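Local coordinates for protein ceramide very long chain fatty acid hydroxylase SCS7 (PDB 4ZR1) that hydroxylates the very long chain fatty acids of ceramides at C-2 within the endoplasmic reticulum membrane, probably at a dimetal centre, at residues A[23-31]-A[77-85]. Numbering follows the deposited sequence.
Sequences FDSTTFVKE and QIHRPRHYG
Thr-26 and Arg-80 bring the two backbones closest, their CA atoms 4.5 Å apart, where a type I beta turn from Asp-24 to Thr-27 packs against the loop that leaves helix 71-78. The OG1 of Thr-27 reaches back 2.8 Å to the carbonyl O of Asp-24 and bridges the turn. Arg-80, bent at chi3 (61°), gives its NE to the carbonyl O of Thr-26 at 2.5 Å, the oxygen sitting at the guanidinium edge, 18° out of its plane; NH1 adds a weak bond to the same oxygen, while NH2 forms a salt bridge with Glu-290. One residue earlier, the OG of Ser-25 donates to the carbonyl O of Pro-81 at 2.6 Å. The methyl CG2 of Thr-26 lies over one face of the Arg-82 guanidinium, 3.6 Å from its NH2, and Asp-47 pairs with that same nitrogen. The rim of the Phe-28 ring meets the backbone of His-79, CE1 lying 3.4 Å from its carbonyl O. The His-79 side chain turns away: its ND1 hydrogen-bonds the carbonyl O of Val-75, and its ring meets the zinc ligand His-178 edge-to-face, consistent with a second-shell place beside the histidine-rich dimetal site of the fatty acid hydroxylase fold.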
ATOM      1  N   PHE A  23      23.059  -1.389   5.229  1.00138.63           N
ATOM      2  CA  PHE A  23      23.937  -0.326   4.754  1.00149.83           C
ATOM      3  C   PHE A  23      23.234   0.515   3.701  1.00153.22           C
ATOM      4  O   PHE A  23      22.708   1.583   4.003  1.00158.76           O
ATOM      5  CB  PHE A  23      25.228  -0.907   4.194  1.00155.19           C
ATOM      6  N   ASP A  24      23.233   0.028   2.462  1.00150.58           N
ATOM      7  CA  ASP A  24      22.497   0.676   1.381  1.00145.63           C
ATOM      8  C   ASP A  24      21.060   0.152   1.327  1.00134.66           C
ATOM      9  O   ASP A  24      20.835  -1.053   1.191  1.00139.90           O
ATOM     10  CB  ASP A  24      23.200   0.453   0.045  1.00152.30           C
ATOM     11  CG  ASP A  24      22.473   1.107  -1.112  1.00157.75           C
ATOM     12  OD1 ASP A  24      22.610   2.338  -1.288  1.00159.04           O
ATOM     13  OD2 ASP A  24      21.772   0.387  -1.853  1.00158.53           O
ATOM     14  N   SER A  25      20.092   1.058   1.430  1.00113.02           N
ATOM     15  CA  SER A  25      18.698   0.655   1.595  1.00 95.54           C
ATOM     16  C   SER A  25      18.083   0.122   0.311  1.00 87.14           C
ATOM     17  O   SER A  25      17.052  -0.549   0.343  1.00 84.64           O
ATOM     18  CB  SER A  25      17.858   1.823   2.111  1.00 91.96           C
ATOM     19  OG  SER A  25      17.669   2.801   1.105  1.00 96.11           O
ATOM     20  N   THR A  26      18.715   0.430  -0.815  1.00 87.78           N
ATOM     21  CA  THR A  26      18.194   0.048  -2.124  1.00 89.06           C
ATOM     22  C   THR A  26      18.475  -1.409  -2.447  1.00 93.45           C
ATOM     23  O   THR A  26      18.048  -1.907  -3.484  1.00 96.10           O
ATOM     24  CB  THR A  26      18.788   0.928  -3.249  1.00 92.42           C
ATOM     25  OG1 THR A  26      20.198   0.688  -3.357  1.00 94.02           O
ATOM     26  CG2 THR A  26      18.543   2.400  -2.968  1.00 85.71           C
ATOM     27  N   THR A  27      19.201  -2.087  -1.563  1.00100.27           N
ATOM     28  CA  THR A  27      19.562  -3.475  -1.794  1.00102.82           C
ATOM     29  C   THR A  27      18.733  -4.379  -0.889  1.00102.45           C
ATOM     30  O   THR A  27      18.780  -4.268   0.339  1.00102.84           O
ATOM     31  CB  THR A  27      21.071  -3.735  -1.556  1.00112.77           C
ATOM     32  OG1 THR A  27      21.399  -3.482  -0.185  1.00125.01           O
ATOM     33  CG2 THR A  27      21.920  -2.835  -2.446  1.00111.29           C
ATOM     34  N   PHE A  28      17.964  -5.262  -1.519  1.00 92.87           N
ATOM     35  CA  PHE A  28      17.140  -6.229  -0.819  1.00103.41           C
ATOM     36  C   PHE A  28      18.011  -7.164   0.020  1.00109.39           C
ATOM     37  O   PHE A  28      19.153  -7.437  -0.342  1.00116.32           O
ATOM     38  CB  PHE A  28      16.298  -7.014  -1.831  1.00106.99           C
ATOM     39  CG  PHE A  28      15.410  -6.141  -2.681  1.00103.86           C
ATOM     40  CD1 PHE A  28      14.534  -5.238  -2.094  1.00 99.52           C
ATOM     41  CD2 PHE A  28      15.474  -6.199  -4.068  1.00100.31           C
ATOM     42  CE1 PHE A  28      13.722  -4.423  -2.871  1.00 94.69           C
ATOM     43  CE2 PHE A  28      14.664  -5.383  -4.853  1.00 99.50           C
ATOM     44  CZ  PHE A  28      13.786  -4.494  -4.251  1.00 93.34           C
ATOM     45  N   VAL A  29      17.480  -7.631   1.148  1.00103.22           N
ATOM     46  CA  VAL A  29      18.231  -8.514   2.038  1.00111.34           C
ATOM     47  C   VAL A  29      17.473  -9.821   2.284  1.00113.87           C
ATOM     48  O   VAL A  29      16.242  -9.842   2.256  1.00114.67           O
ATOM     49  CB  VAL A  29      18.537  -7.833   3.394  1.00113.19           C
ATOM     50  CG1 VAL A  29      19.766  -8.464   4.039  1.00126.35           C
ATOM     51  CG2 VAL A  29      18.768  -6.346   3.206  1.00103.70           C
ATOM     52  N   LYS A  30      18.205 -10.912   2.513  1.00113.24           N
ATOM     53  CA  LYS A  30      17.567 -12.201   2.749  1.00112.45           C
ATOM     54  C   LYS A  30      16.912 -12.167   4.119  1.00112.79           C
ATOM     55  O   LYS A  30      15.910 -12.839   4.344  1.00117.58           O
ATOM     56  CB  LYS A  30      18.566 -13.360   2.657  1.00119.78           C
ATOM     57  CG  LYS A  30      18.953 -13.953   4.005  1.00132.58           C
ATOM     58  CD  LYS A  30      20.160 -14.846   3.888  1.00141.65           C
ATOM     59  CE  LYS A  30      21.187 -14.489   4.941  1.00141.93           C
ATOM     60  NZ  LYS A  30      22.488 -15.112   4.615  1.00146.22           N
ATOM     61  N   GLU A  31      17.472 -11.372   5.027  1.00110.33           N
ATOM     62  CA  GLU A  31      16.913 -11.226   6.361  1.00116.56           C
ATOM     63  C   GLU A  31      16.900  -9.748   6.741  1.00109.99           C
ATOM     64  O   GLU A  31      17.849  -9.018   6.468  1.00108.89           O
ATOM     65  CB  GLU A  31      17.696 -12.065   7.381  1.00126.94           C
ATOM     66  CG  GLU A  31      16.777 -12.821   8.327  1.00140.40           C
ATOM     67  CD  GLU A  31      16.183 -14.070   7.699  1.00144.81           C
ATOM     68  OE1 GLU A  31      16.915 -14.797   6.993  1.00150.25           O
ATOM     69  OE2 GLU A  31      14.975 -14.314   7.901  1.00143.07           O
ATOM     70  N   GLN A  77      13.267   0.669  -9.886  1.00 99.24           N
ATOM     71  CA  GLN A  77      13.848   1.693  -9.038  1.00 89.17           C
ATOM     72  C   GLN A  77      12.903   2.155  -7.932  1.00 80.20           C
ATOM     73  O   GLN A  77      13.345   2.442  -6.819  1.00 79.41           O
ATOM     74  CB  GLN A  77      14.282   2.873  -9.902  1.00 82.86           C
ATOM     75  CG  GLN A  77      15.586   3.491  -9.473  1.00 88.36           C
ATOM     76  CD  GLN A  77      16.748   2.556  -9.581  1.00 89.17           C
ATOM     77  OE1 GLN A  77      16.788   1.684 -10.451  1.00 90.39           O
ATOM     78  NE2 GLN A  77      17.704   2.714  -8.679  1.00 91.64           N
ATOM     79  N   ILE A  78      11.610   2.218  -8.242  1.00 77.79           N
ATOM     80  CA  ILE A  78      10.596   2.686  -7.296  1.00 83.47           C
ATOM     81  C   ILE A  78      10.409   1.728  -6.114  1.00 89.33           C
ATOM     82  O   ILE A  78       9.981   2.148  -5.037  1.00 87.95           O
ATOM     83  CB  ILE A  78       9.225   2.887  -7.991  1.00 81.62           C
ATOM     84  CG1 ILE A  78       8.337   3.835  -7.187  1.00 70.72           C
ATOM     85  CG2 ILE A  78       8.512   1.550  -8.201  1.00 82.26           C
ATOM     86  CD1 ILE A  78       8.842   5.252  -7.136  1.00 67.45           C
ATOM     87  N   HIS A  79      10.735   0.447  -6.315  1.00 91.20           N
ATOM     88  CA  HIS A  79      10.590  -0.561  -5.267  1.00 82.50           C
ATOM     89  C   HIS A  79      11.894  -0.776  -4.492  1.00 78.80           C
ATOM     90  O   HIS A  79      11.966  -1.617  -3.600  1.00 74.94           O
ATOM     91  CB  HIS A  79      10.111  -1.894  -5.853  1.00 80.15           C
ATOM     92  CG  HIS A  79       8.767  -1.820  -6.510  1.00 83.96           C
ATOM     93  ND1 HIS A  79       8.609  -1.777  -7.877  1.00 83.99           N
ATOM     94  CD2 HIS A  79       7.518  -1.775  -5.987  1.00 75.24           C
ATOM     95  CE1 HIS A  79       7.323  -1.710  -8.170  1.00 77.61           C
ATOM     96  NE2 HIS A  79       6.638  -1.701  -7.042  1.00 71.82           N
ATOM     97  N   ARG A  80      12.930  -0.019  -4.828  1.00 78.73           N
ATOM     98  CA  ARG A  80      14.134  -0.042  -4.013  1.00 80.61           C
ATOM     99  C   ARG A  80      14.069   1.157  -3.078  1.00 83.95           C
ATOM    100  O   ARG A  80      14.179   2.298  -3.519  1.00 92.56           O
ATOM    101  CB  ARG A  80      15.380  -0.043  -4.891  1.00 84.55           C
ATOM    102  CG  ARG A  80      15.429  -1.270  -5.800  1.00 89.55           C
ATOM    103  CD  ARG A  80      16.646  -1.291  -6.693  1.00101.00           C
ATOM    104  NE  ARG A  80      17.877  -1.314  -5.917  1.00112.48           N
ATOM    105  CZ  ARG A  80      19.085  -1.434  -6.449  1.00117.88           C
ATOM    106  NH1 ARG A  80      20.162  -1.441  -5.670  1.00121.39           N
ATOM    107  NH2 ARG A  80      19.213  -1.551  -7.764  1.00114.65           N
ATOM    108  N   PRO A  81      13.840   0.894  -1.780  1.00 80.56           N
ATOM    109  CA  PRO A  81      13.406   1.943  -0.849  1.00 76.45           C
ATOM    110  C   PRO A  81      14.456   2.993  -0.506  1.00 78.31           C
ATOM    111  O   PRO A  81      15.652   2.720  -0.465  1.00 83.96           O
ATOM    112  CB  PRO A  81      13.012   1.151   0.410  1.00 70.18           C
ATOM    113  CG  PRO A  81      13.766  -0.138   0.308  1.00 72.04           C
ATOM    114  CD  PRO A  81      13.831  -0.443  -1.156  1.00 75.22           C
ATOM    115  N   ARG A  82      13.982   4.207  -0.263  1.00 74.57           N
ATOM    116  CA  ARG A  82      14.818   5.257   0.283  1.00 74.79           C
ATOM    117  C   ARG A  82      14.143   5.772   1.550  1.00 76.26           C
ATOM    118  O   ARG A  82      13.080   5.286   1.932  1.00 90.21           O
ATOM    119  CB  ARG A  82      15.020   6.392  -0.726  1.00 82.37           C
ATOM    120  CG  ARG A  82      14.788   6.007  -2.177  1.00 82.45           C
ATOM    121  CD  ARG A  82      15.944   5.228  -2.784  1.00 84.98           C
ATOM    122  NE  ARG A  82      15.610   4.758  -4.126  1.00 87.23           N
ATOM    123  CZ  ARG A  82      16.448   4.796  -5.154  1.00 98.63           C
ATOM    124  NH1 ARG A  82      16.070   4.355  -6.345  1.00102.91           N
ATOM    125  NH2 ARG A  82      17.666   5.287  -4.989  1.00101.82           N
ATOM    126  N   HIS A  83      14.759   6.751   2.201  1.00 73.44           N
ATOM    127  CA  HIS A  83      14.164   7.389   3.368  1.00 72.11           C
ATOM    128  C   HIS A  83      14.467   8.886   3.346  1.00 78.64           C
ATOM    129  O   HIS A  83      15.626   9.291   3.249  1.00 84.17           O
ATOM    130  CB  HIS A  83      14.680   6.742   4.663  1.00 74.24           C
ATOM    131  CG  HIS A  83      13.953   7.192   5.893  1.00 83.68           C
ATOM    132  ND1 HIS A  83      12.609   6.956   6.094  1.00 85.31           N
ATOM    133  CD2 HIS A  83      14.379   7.880   6.979  1.00 85.31           C
ATOM    134  CE1 HIS A  83      12.240   7.477   7.250  1.00 78.23           C
ATOM    135  NE2 HIS A  83      13.296   8.040   7.808  1.00 82.43           N
ATOM    136  N   TYR A  84      13.425   9.707   3.433  1.00 77.95           N
ATOM    137  CA  TYR A  84      13.593  11.162   3.411  1.00 69.98           C
ATOM    138  C   TYR A  84      14.144  11.716   4.722  1.00 76.45           C
ATOM    139  O   TYR A  84      14.683  12.821   4.762  1.00 76.97           O
ATOM    140  CB  TYR A  84      12.264  11.844   3.092  1.00 65.77           C
ATOM    141  CG  TYR A  84      12.389  13.310   2.764  1.00 74.72           C
ATOM    142  CD1 TYR A  84      12.919  13.726   1.544  1.00 75.75           C
ATOM    143  CD2 TYR A  84      11.959  14.280   3.655  1.00 81.56           C
ATOM    144  CE1 TYR A  84      13.038  15.072   1.231  1.00 76.07           C
ATOM    145  CE2 TYR A  84      12.068  15.630   3.346  1.00 86.29           C
ATOM    146  CZ  TYR A  84      12.611  16.017   2.133  1.00 80.53           C
ATOM    147  OH  TYR A  84      12.729  17.350   1.824  1.00 77.53           O
ATOM    148  N   GLY A  85      14.009  10.942   5.794  1.00 81.86           N
ATOM    149  CA  GLY A  85      14.383  11.402   7.115  1.00 79.29           C
ATOM    150  C   GLY A  85      13.151  11.627   7.963  1.00 83.40           C
ATOM    151  O   GLY A  85      12.124  10.986   7.755  1.00 85.86           O
TER